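Local coordinates for putative Nitroreductase (Anabaena variabilis ATCC 29413, PDB 3EO7), which binds flavin mononucleotide and is probably an oxidoreductase of the nitroreductase family, its true substrate not established, at residues L120-P123 against G124-Y128; V143-S146 against L147-C151; T346-E349 against L350-L353; G424-L427 against G428-A431. One frame throughout, in Å; residues are numbered along the deposited sequence. Where two conformers were deposited one is given.

Interaction 1: L120-P123 against G124-Y128; sequences LLSP and GLYNY
Tyr126 turns its CG anti to its own carbonyl carbon (chi1 -58°), and this carries the phenol back along the chain to Leu121 and Ser122. Leu121 has its CG trans to the backbone N (chi1 -171°), which swings its branch toward the phenol end of the ring, with CD1 nearest. The leucine and the tyrosine run antiparallel alongside each other, each passing the other's end. CD1 of Leu121 lies 3.6 Å from CZ of Tyr126, an oblique apolar contact. The polar link is a short hydrogen bond of 2.6 Å from Tyr126 OH to Ser122 O. That oxygen sits at the ring edge, in the ring plane. The phenol oxygen lies 34° out of the carbonyl plane of Ser122. CB of Ser122 also touches the hydroxyl, at 3.5 Å from OH. A phenylalanine here would probably keep the contact with Leu121 but leave Ser122 O to a weak bond from Ser115 OG, and the loop less firmly tied to the strand. The backbone angles of Gly124 would drive a CB into Pro123 O, which calls for glycine. Outside the segments, the ring of Tyr126 stacks with His137, and Ser115 OG bonds to Leu121 O. The bond ties down the first connection of an antiparallel meander, strands 109-115, 124-129 and 134-139, within the seven-stranded sheet.

Interaction 2: V143-S146 against L147-C151; sequences VWQS and LQEAC
Gln145 reaches Glu149 one helical turn on, and Trp144 meets Gln148 in the same i to i+4 spacing. Gln145 NE2 donates to Glu149 OE2 over 3.1 Å, and the bond is almost straight at 178°. The acceptor lies in the amide plane of Gln145. The amide and carboxylate planes stand 82° apart, and NE2 meets OE2 from above the carboxylate plane. Gln145 gets there with CG anti to the backbone N (chi1 -176°) and an extended chain. Gln148 runs across Trp144 at about a right angle. Its OE1 is 3.6 Å from CD1 of Trp144 and approaches the indole obliquely. Leu147 CD2 makes a looser apolar contact with CZ3 of Trp144, at 4.4 Å.

Behind these side chains stand the backbone bonds of helix 144-150. Glu149 N bonds to Gln145 O at 2.8 Å, and Gln148 N to Trp144 O, also at 2.8 Å. Val143 O accepts from Leu147 N at 3.1 Å. Further out, Trp144 NE1 bonds to Leu157 O, which fixes the indole. Leu147 and Ala150 lean on helix 215-222, and Val143 rests on Val114 of strand 109-115.

The polar pair is neutral amide to carboxylate, on the exposed flank of the helix. The buried flank combines apolar contacts with polar ties, the indole bond to Leu157 and a weak bond of Gln148 NE2 to Glu158. On the exposed side, the amide offers Glu149 a hydrogen bond but probably does not cancel its charge.

Interaction 3: T346-E349 against L350-L353; sequences TFDE and LKAL
Lys351 lays its aliphatic chain over the face of the Phe347 ring and still reaches Asp348 with its amine. The setting is a capping box, formed by Thr346 and Glu349 at the start of helix 347-358. This helix belongs to the beta-alpha-beta unit of strands 345-346 and 381-390.

Lys351 CD stands 3.9 Å from the ring centroid of Phe347, 21° off the ring normal, a CH-pi contact. Lysine chain and ring cross at about a right angle. Phe347 contributes by holding CG anti to its backbone N (chi1 -175°), which sends the ring along the helix to Lys351. At the ring edge, Leu350 CD2 adds an apolar contact of 4.4 Å with Phe347 CD1. The lysine bends at chi3 (-69°), and this brings NZ within 3.1 Å of Asp348 OD1. The pair is a salt bridge, though its hydrogen bond is weak.

The box closes the first turn in both directions. Glu349 N donates to Thr346 OG1 at 3.0 Å. In return Thr346 N donates to Glu349 OE1 at 2.9 Å. Two amides that lack a helical carbonyl partner are thus satisfied by side chains. Glu349 OE1 also forms a salt bridge with Arg509, which likely favours the charged carboxylate. Phe347 also touches Val389 of strand 381-390, which joins this end of the helix to the sheet. Inside the helix, Lys351 N bonds to Phe347 O at 2.8 Å. Lys351 CE lies over the same ring face as CD, shifted toward the rim, 3.5 Å from Phe347 CD2.

Interaction 4: G424-L427 against G428-A431; sequences GQEL and GRDA. With FMN (flavin mononucleotide), chain B.
Glu426 and Arg429 run alongside one another in a common direction, with carboxylate and guanidinium planes 29° apart. CG of Glu426 sits over one face of the guanidinium, toward its rim. The charge contact is long: Glu426 OE1 is 3.5 Å from Arg429 NH2, a salt bridge without a hydrogen bond. Asp430 comes to the guanidinium edge instead. Arg429 grips it side-on, NE to OD1 at 2.9 Å and NH2 to OD2 at 3.0 Å. A bend at chi3 (64°) turns the arginine head back to these acids. The two carboxylates come close, Glu426 OE1 to Asp430 OD2 at 4.3 Å. An alanine in place of Arg429 would remove the positive charge that both acids contact, and would probably leave Arg511, which bridges to both, as the main balance to their repulsion.

On another side of the turn, Gln425 points its amide to the flavin. FMN N3 donates to Gln425 OE1 at 2.8 Å, and Gln425 NE2 donates to FMN O4 at 3.0 Å. The two bonds read the pyrimidine edge of the ring. NE2 also bonds to Cys422 O, which helps fix the rotation of the amide. Leu427 CD1 adds a contact of 3.5 Å with FMN O2.

Gln425 is the N-cap residue of short helix 426-430. The helix leads into strand 433-439, Leu427 packs on Ser479 and Ile481 of strand 477-481, and Arg415 of helix 415-421 bonds to Arg429 O.

The four contacts follow one another along the chain, two in each of its nitroreductase-like halves. Interactions 1 and 2 are neighbours, with centres about 15 Å apart, and they touch where Leu125 CD2 meets Val143 CG2 at 4.0 Å. Interaction 1 lies at strand 124-129; interaction 2 is on helix 144-150, which follows the next strand, 134-139. Interactions 3 and 4 lie on helices 347-358 and 426-430, which adjoin the mixed sheet of the second half, with centres about 20 Å apart and no touch. The two pairs lie on opposite sides of the chain's centre, with centres 42 to 46 Å apart. Only interaction 4 holds the flavin directly; Ser102, from the first half, also bonds to FMN.

Interaction 1: L120-P123 against G124-Y128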
loop_
_atom_site.group_PDB
_atom_site.type_symbol
_atom_site.label_atom_id
_atom_site.label_comp_id
_atom_site.label_asym_id
_atom_site.label_seq_id
_atom_site.Cartn_x
_atom_site.Cartn_y
_atom_site.Cartn_z
ATOM N N LEU A 120 6.465 23.217 -18.932
ATOM C CA LEU A 120 5.025 23.019 -18.726
ATOM C C LEU A 120 4.556 23.127 -17.274
ATOM O O LEU A 120 3.418 23.542 -17.031
ATOM C CB LEU A 120 4.579 21.670 -19.282
ATOM C CG LEU A 120 4.483 21.573 -20.808
ATOM C CD1 LEU A 120 3.858 20.236 -21.165
ATOM C CD2 LEU A 120 3.652 22.709 -21.392
ATOM N N LEU A 121 5.421 22.751 -16.321
ATOM C CA LEU A 121 5.046 22.694 -14.896
ATOM C C LEU A 121 5.965 23.568 -14.033
ATOM O O LEU A 121 7.102 23.191 -13.740
ATOM C CB LEU A 121 5.096 21.231 -14.409
ATOM C CG LEU A 121 4.539 20.925 -13.025
ATOM C CD1 LEU A 121 3.070 21.167 -12.995
ATOM C CD2 LEU A 121 4.876 19.478 -12.593
ATOM N N SER A 122 5.427 24.703 -13.590
ATOM C CA SER A 122 6.168 25.662 -12.764
ATOM C C SER A 122 6.756 24.958 -11.570
ATOM O O SER A 122 6.194 23.970 -11.097
ATOM C CB SER A 122 5.249 26.771 -12.239
ATOM O OG SER A 122 4.696 27.485 -13.295
ATOM N N PRO A 123 7.883 25.467 -11.061
ATOM C CA PRO A 123 8.470 24.803 -9.905
ATOM C C PRO A 123 7.655 24.957 -8.650
ATOM O O PRO A 123 6.836 25.885 -8.533
ATOM C CB PRO A 123 9.781 25.570 -9.703
ATOM C CG PRO A 123 9.570 26.876 -10.310
ATOM C CD PRO A 123 8.689 26.627 -11.489
ATOM N N GLY A 124 7.896 24.061 -7.697
ATOM C CA GLY A 124 7.292 24.187 -6.400
ATOM C C GLY A 124 6.410 23.038 -5.986
ATOM O O GLY A 124 6.612 21.896 -6.410
ATOM N N LEU A 125 5.431 23.380 -5.149
ATOM C CA LEU A 125 4.573 22.425 -4.485
ATOM C C LEU A 125 3.136 22.458 -4.947
ATOM O O LEU A 125 2.520 23.512 -5.061
ATOM C CB LEU A 125 4.601 22.682 -2.968
ATOM C CG LEU A 125 6.002 22.839 -2.371
ATOM C CD1 LEU A 125 5.857 23.314 -0.881
ATOM C CD2 LEU A 125 6.836 21.558 -2.541
ATOM N N TYR A 126 2.610 21.277 -5.208
ATOM C CA TYR A 126 1.231 21.088 -5.643
ATOM C C TYR A 126 0.537 20.013 -4.789
ATOM O O TYR A 126 1.108 18.958 -4.515
ATOM C CB TYR A 126 1.178 20.607 -7.098
ATOM C CG TYR A 126 1.836 21.518 -8.120
ATOM C CD1 TYR A 126 3.227 21.567 -8.255
ATOM C CD2 TYR A 126 1.071 22.285 -8.975
ATOM C CE1 TYR A 126 3.820 22.374 -9.198
ATOM C CE2 TYR A 126 1.656 23.083 -9.928
ATOM C CZ TYR A 126 3.025 23.138 -10.028
ATOM O OH TYR A 126 3.557 23.969 -10.969
ATOM N N ASN A 127 -0.692 20.301 -4.356
ATOM C CA ASN A 127 -1.497 19.322 -3.661
ATOM C C ASN A 127 -2.534 18.771 -4.649
ATOM O O ASN A 127 -3.218 19.544 -5.337
ATOM C CB ASN A 127 -2.205 19.934 -2.457
ATOM C CG ASN A 127 -3.115 18.945 -1.764
ATOM O OD1 ASN A 127 -4.319 19.034 -1.916
ATOM N ND2 ASN A 127 -2.538 17.947 -1.066
ATOM N N TYR A 128 -2.681 17.464 -4.673
ATOM C CA TYR A 128 -3.690 16.816 -5.509
ATOM C C TYR A 128 -5.077 16.868 -4.829
ATOM O O TYR A 128 -5.277 16.336 -3.755
ATOM C CB TYR A 128 -3.299 15.360 -5.864
ATOM C CG TYR A 128 -4.391 14.712 -6.709
ATOM C CD1 TYR A 128 -4.719 15.231 -7.970
ATOM C CD2 TYR A 128 -5.122 13.633 -6.230
ATOM C CE1 TYR A 128 -5.780 14.704 -8.713
ATOM C CE2 TYR A 128 -6.151 13.055 -6.988
ATOM C CZ TYR A 128 -6.481 13.603 -8.217
ATOM O OH TYR A 128 -7.499 13.026 -8.905
#

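Interaction 2: V143-S146 against L147-C151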
loop_
_atom_site.group_PDB
_atom_site.type_symbol
_atom_site.label_atom_id
_atom_site.label_comp_id
_atom_site.label_asym_id
_atom_site.label_seq_id
_atom_site.Cartn_x
_atom_site.Cartn_y
_atom_site.Cartn_z
ATOM N N VAL A 143 12.417 24.246 -5.106
ATOM C CA VAL A 143 12.527 23.411 -3.919
ATOM C C VAL A 143 13.280 22.105 -4.192
ATOM O O VAL A 143 13.503 21.313 -3.269
ATOM C CB VAL A 143 11.124 23.024 -3.397
ATOM C CG1 VAL A 143 10.291 24.275 -2.994
ATOM C CG2 VAL A 143 10.369 22.179 -4.421
ATOM N N TRP A 144 13.708 21.888 -5.435
ATOM C CA TRP A 144 14.289 20.589 -5.802
ATOM C C TRP A 144 15.543 20.237 -5.001
ATOM O O TRP A 144 15.660 19.109 -4.484
ATOM C CB TRP A 144 14.564 20.518 -7.312
ATOM C CG TRP A 144 14.645 19.133 -7.823
ATOM C CD1 TRP A 144 15.762 18.438 -8.119
ATOM C CD2 TRP A 144 13.548 18.243 -8.039
ATOM N NE1 TRP A 144 15.442 17.190 -8.563
ATOM C CE2 TRP A 144 14.079 17.044 -8.526
ATOM C CE3 TRP A 144 12.166 18.364 -7.912
ATOM C CZ2 TRP A 144 13.279 15.965 -8.891
ATOM C CZ3 TRP A 144 11.375 17.295 -8.268
ATOM C CH2 TRP A 144 11.931 16.106 -8.743
ATOM N N GLN A 145 16.469 21.184 -4.884
ATOM C CA GLN A 145 17.676 20.922 -4.125
ATOM C C GLN A 145 17.370 20.539 -2.672
ATOM O O GLN A 145 18.019 19.632 -2.121
ATOM C CB GLN A 145 18.669 22.071 -4.207
ATOM C CG GLN A 145 19.957 21.721 -3.497
ATOM C CD GLN A 145 21.039 22.718 -3.736
ATOM O OE1 GLN A 145 21.177 23.245 -4.839
ATOM N NE2 GLN A 145 21.833 22.976 -2.707
ATOM N N SER A 146 16.398 21.212 -2.056
ATOM C CA SER A 146 15.991 20.876 -0.680
ATOM C C SER A 146 15.467 19.430 -0.609
ATOM O O SER A 146 15.708 18.712 0.369
ATOM C CB SER A 146 14.960 21.869 -0.115
ATOM O OG SER A 146 13.736 21.866 -0.836
ATOM N N LEU A 147 14.746 19.007 -1.643
ATOM C CA LEU A 147 14.237 17.643 -1.699
ATOM C C LEU A 147 15.405 16.673 -1.866
ATOM O O LEU A 147 15.447 15.623 -1.228
ATOM C CB LEU A 147 13.195 17.473 -2.817
ATOM C CG LEU A 147 12.560 16.064 -2.867
ATOM C CD1 LEU A 147 11.908 15.630 -1.512
ATOM C CD2 LEU A 147 11.542 16.058 -4.014
ATOM N N GLN A 148 16.357 17.030 -2.721
ATOM C CA GLN A 148 17.540 16.215 -2.890
ATOM C C GLN A 148 18.298 16.058 -1.571
ATOM O O GLN A 148 18.594 14.959 -1.184
ATOM C CB GLN A 148 18.447 16.809 -3.964
ATOM C CG GLN A 148 17.898 16.666 -5.385
ATOM C CD GLN A 148 18.790 17.292 -6.408
ATOM O OE1 GLN A 148 18.946 18.540 -6.456
ATOM N NE2 GLN A 148 19.415 16.439 -7.249
ATOM N N GLU A 149 18.541 17.146 -0.853
ATOM C CA GLU A 149 19.268 17.060 0.431
ATOM C C GLU A 149 18.507 16.163 1.441
ATOM O O GLU A 149 19.095 15.302 2.131
ATOM C CB GLU A 149 19.490 18.475 0.990
ATOM C CG GLU A 149 20.466 19.290 0.160
ATOM C CD GLU A 149 20.425 20.794 0.445
ATOM O OE1 GLU A 149 19.431 21.286 1.018
ATOM O OE2 GLU A 149 21.378 21.493 0.034
ATOM N N ALA A 150 17.188 16.329 1.477
ATOM C CA ALA A 150 16.332 15.579 2.381
ATOM C C ALA A 150 16.338 14.095 2.050
ATOM O O ALA A 150 16.125 13.265 2.923
ATOM C CB ALA A 150 14.894 16.126 2.352
ATOM N N CYS A 151 16.607 13.752 0.785
ATOM C CA CYS A 151 16.691 12.330 0.386
ATOM C C CYS A 151 18.135 11.838 0.174
ATOM O O CYS A 151 18.369 10.889 -0.575
ATOM C CB CYS A 151 15.879 12.112 -0.887
ATOM S SG CYS A 151 14.110 12.514 -0.718
#

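Interaction 3: T346-E349 against L350-L353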
loop_
_atom_site.group_PDB
_atom_site.type_symbol
_atom_site.label_atom_id
_atom_site.label_comp_id
_atom_site.label_asym_id
_atom_site.label_seq_id
_atom_site.Cartn_x
_atom_site.Cartn_y
_atom_site.Cartn_z
ATOM N N THR A 346 -11.284 -21.354 -8.910
ATOM C CA THR A 346 -10.560 -22.429 -9.549
ATOM C C THR A 346 -9.088 -22.277 -9.163
ATOM O O THR A 346 -8.625 -21.203 -8.794
ATOM C CB THR A 346 -10.669 -22.417 -11.074
ATOM O OG1 THR A 346 -10.029 -21.253 -11.608
ATOM C CG2 THR A 346 -12.132 -22.496 -11.531
ATOM N N PHE A 347 -8.322 -23.354 -9.265
ATOM C CA PHE A 347 -6.906 -23.242 -8.940
ATOM C C PHE A 347 -6.230 -22.302 -9.951
ATOM O O PHE A 347 -5.377 -21.496 -9.565
ATOM C CB PHE A 347 -6.255 -24.616 -8.881
ATOM C CG PHE A 347 -4.826 -24.611 -8.441
ATOM C CD1 PHE A 347 -4.379 -23.810 -7.403
ATOM C CD2 PHE A 347 -3.912 -25.449 -9.058
ATOM C CE1 PHE A 347 -3.061 -23.830 -7.009
ATOM C CE2 PHE A 347 -2.580 -25.470 -8.644
ATOM C CZ PHE A 347 -2.174 -24.665 -7.612
ATOM N N ASP A 348 -6.637 -22.371 -11.215
ATOM C CA ASP A 348 -6.106 -21.417 -12.208
ATOM C C ASP A 348 -6.344 -19.948 -11.815
ATOM O O ASP A 348 -5.488 -19.085 -12.056
ATOM C CB ASP A 348 -6.672 -21.678 -13.603
ATOM C CG ASP A 348 -5.985 -22.845 -14.312
ATOM O OD1 ASP A 348 -4.947 -23.358 -13.833
ATOM O OD2 ASP A 348 -6.508 -23.236 -15.377
ATOM N N GLU A 349 -7.508 -19.656 -11.233
ATOM C CA GLU A 349 -7.797 -18.297 -10.786
ATOM C C GLU A 349 -6.822 -17.894 -9.683
ATOM O O GLU A 349 -6.261 -16.806 -9.695
ATOM C CB GLU A 349 -9.247 -18.173 -10.310
ATOM C CG GLU A 349 -10.244 -18.030 -11.463
ATOM C CD GLU A 349 -11.713 -18.199 -11.073
ATOM O OE1 GLU A 349 -11.992 -18.823 -10.016
ATOM O OE2 GLU A 349 -12.586 -17.756 -11.886
ATOM N N LEU A 350 -6.644 -18.762 -8.687
ATOM C CA LEU A 350 -5.715 -18.468 -7.601
ATOM C C LEU A 350 -4.311 -18.274 -8.163
ATOM O O LEU A 350 -3.635 -17.339 -7.791
ATOM C CB LEU A 350 -5.705 -19.591 -6.547
ATOM C CG LEU A 350 -4.739 -19.364 -5.372
ATOM C CD1 LEU A 350 -5.109 -18.078 -4.600
ATOM C CD2 LEU A 350 -4.728 -20.609 -4.475
ATOM N N LYS A 351 -3.867 -19.184 -9.035
ATOM C CA LYS A 351 -2.529 -19.057 -9.635
ATOM C C LYS A 351 -2.358 -17.731 -10.383
ATOM O O LYS A 351 -1.287 -17.113 -10.314
ATOM C CB LYS A 351 -2.202 -20.222 -10.556
ATOM C CG LYS A 351 -1.884 -21.522 -9.810
ATOM C CD LYS A 351 -1.563 -22.696 -10.740
ATOM C CE LYS A 351 -2.774 -23.170 -11.516
ATOM N NZ LYS A 351 -2.458 -24.431 -12.311
ATOM N N ALA A 352 -3.389 -17.312 -11.112
ATOM C CA ALA A 352 -3.331 -16.059 -11.885
ATOM C C ALA A 352 -3.156 -14.854 -10.941
ATOM O O ALA A 352 -2.344 -13.954 -11.226
ATOM C CB ALA A 352 -4.560 -15.912 -12.781
ATOM N N LEU A 353 -3.903 -14.846 -9.824
ATOM C CA LEU A 353 -3.791 -13.773 -8.819
ATOM C C LEU A 353 -2.366 -13.689 -8.283
ATOM O O LEU A 353 -1.781 -12.603 -8.190
ATOM C CB LEU A 353 -4.759 -13.994 -7.654
ATOM C CG LEU A 353 -6.233 -14.064 -7.975
ATOM C CD1 LEU A 353 -7.033 -14.301 -6.685
ATOM C CD2 LEU A 353 -6.643 -12.805 -8.688
#

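Interaction 4: G424-L427 against G428-A431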
loop_
_atom_site.group_PDB
_atom_site.type_symbol
_atom_site.label_atom_id
_atom_site.label_comp_id
_atom_site.label_asym_id
_atom_site.label_seq_id
_atom_site.Cartn_x
_atom_site.Cartn_y
_atom_site.Cartn_z
ATOM N N GLY A 424 -14.815 -11.717 13.424
ATOM C CA GLY A 424 -16.188 -12.103 13.221
ATOM C C GLY A 424 -16.789 -11.768 11.886
ATOM O O GLY A 424 -17.990 -11.926 11.695
ATOM N N GLN A 425 -15.963 -11.374 10.928
ATOM C CA GLN A 425 -16.481 -10.996 9.614
ATOM C C GLN A 425 -16.763 -12.201 8.731
ATOM O O GLN A 425 -15.900 -13.075 8.583
ATOM C CB GLN A 425 -15.522 -10.066 8.904
ATOM C CG GLN A 425 -15.369 -8.738 9.644
ATOM C CD GLN A 425 -14.498 -7.768 8.897
ATOM O OE1 GLN A 425 -14.926 -7.202 7.888
ATOM N NE2 GLN A 425 -13.269 -7.586 9.359
ATOM N N GLU A 426 -17.951 -12.206 8.123
ATOM C CA GLU A 426 -18.355 -13.257 7.183
ATOM C C GLU A 426 -17.421 -13.323 5.983
ATOM O O GLU A 426 -17.303 -14.366 5.333
ATOM C CB GLU A 426 -19.804 -13.081 6.734
ATOM C CG GLU A 426 -20.764 -13.294 7.858
ATOM C CD GLU A 426 -22.222 -13.156 7.449
ATOM O OE1 GLU A 426 -22.511 -12.856 6.260
ATOM O OE2 GLU A 426 -23.080 -13.365 8.337
ATOM N N LEU A 427 -16.750 -12.229 5.662
ATOM C CA LEU A 427 -15.747 -12.281 4.592
ATOM C C LEU A 427 -14.727 -13.381 4.851
ATOM O O LEU A 427 -14.323 -14.061 3.925
ATOM C CB LEU A 427 -15.022 -10.943 4.429
ATOM C CG LEU A 427 -15.835 -9.801 3.817
ATOM C CD1 LEU A 427 -15.095 -8.430 4.042
ATOM C CD2 LEU A 427 -16.151 -9.995 2.322
ATOM N N GLY A 428 -14.301 -13.541 6.103
ATOM C CA GLY A 428 -13.332 -14.614 6.462
ATOM C C GLY A 428 -13.968 -16.000 6.387
ATOM O O GLY A 428 -13.335 -16.959 5.952
ATOM N N ARG A 429 -15.234 -16.118 6.787
ATOM C CA ARG A 429 -15.898 -17.392 6.719
ATOM C C ARG A 429 -16.143 -17.869 5.295
ATOM O O ARG A 429 -16.018 -19.064 5.025
ATOM C CB ARG A 429 -17.262 -17.310 7.402
ATOM C CG ARG A 429 -18.015 -18.645 7.544
ATOM C CD ARG A 429 -19.437 -18.405 8.040
ATOM N NE ARG A 429 -20.189 -17.637 7.062
ATOM C CZ ARG A 429 -21.347 -17.026 7.277
ATOM N NH1 ARG A 429 -21.949 -17.098 8.462
ATOM N NH2 ARG A 429 -21.900 -16.335 6.290
ATOM N N ASP A 430 -16.557 -16.948 4.416
ATOM C CA ASP A 430 -17.038 -17.282 3.071
ATOM C C ASP A 430 -16.031 -17.187 1.943
ATOM O O ASP A 430 -16.332 -17.584 0.820
ATOM C CB ASP A 430 -18.244 -16.392 2.742
ATOM C CG ASP A 430 -19.410 -16.601 3.711
ATOM O OD1 ASP A 430 -19.534 -17.713 4.252
ATOM O OD2 ASP A 430 -20.148 -15.627 3.963
ATOM N N ALA A 431 -14.856 -16.641 2.247
ATOM C CA ALA A 431 -13.758 -16.579 1.305
ATOM C C ALA A 431 -13.388 -17.984 0.776
ATOM O O ALA A 431 -13.458 -18.988 1.506
ATOM C CB ALA A 431 -12.535 -15.972 1.991
HETATM N N1 FMN B . -13.353 -3.994 4.467
HETATM C C2 FMN B . -14.049 -4.789 5.362
HETATM O O2 FMN B . -15.218 -5.096 5.155
HETATM N N3 FMN B . -13.506 -5.252 6.531
HETATM C C4 FMN B . -12.241 -4.925 6.918
HETATM O O4 FMN B . -11.743 -5.523 7.890
HETATM C C4A FMN B . -11.500 -4.131 6.046
HETATM N N5 FMN B . -10.230 -3.720 6.402
HETATM C C5A FMN B . -9.450 -2.993 5.480
HETATM C C6 FMN B . -8.127 -2.661 5.750
HETATM C C7 FMN B . -7.362 -1.921 4.849
HETATM C C7M FMN B . -5.870 -1.676 5.124
HETATM C C8 FMN B . -7.919 -1.505 3.647
HETATM C C8M FMN B . -7.088 -0.872 2.549
HETATM C C9 FMN B . -9.253 -1.833 3.343
HETATM C C9A FMN B . -10.015 -2.578 4.260
HETATM N N10 FMN B . -11.337 -2.898 3.972
HETATM C C10 FMN B . -12.063 -3.672 4.836
HETATM C "C1'" FMN B . -12.067 -2.272 2.801
HETATM C "C2'" FMN B . -12.475 -0.834 3.045
HETATM O "O2'" FMN B . -13.669 -0.799 3.856
HETATM C "C3'" FMN B . -12.689 -0.140 1.701
HETATM O "O3'" FMN B . -11.443 -0.020 1.008
HETATM C "C4'" FMN B . -13.392 1.227 1.807
HETATM O "O4'" FMN B . -14.728 1.080 2.367
HETATM C "C5'" FMN B . -13.465 1.885 0.443
HETATM O "O5'" FMN B . -14.153 1.095 -0.490
HETATM P P FMN B . -13.483 0.606 -1.837
HETATM O O1P FMN B . -12.320 -0.312 -1.471
HETATM O O2P FMN B . -14.593 -0.138 -2.570
HETATM O O3P FMN B . -13.007 1.789 -2.628
HETATM O O HOH W 1 -24.870 -15.447 6.225
#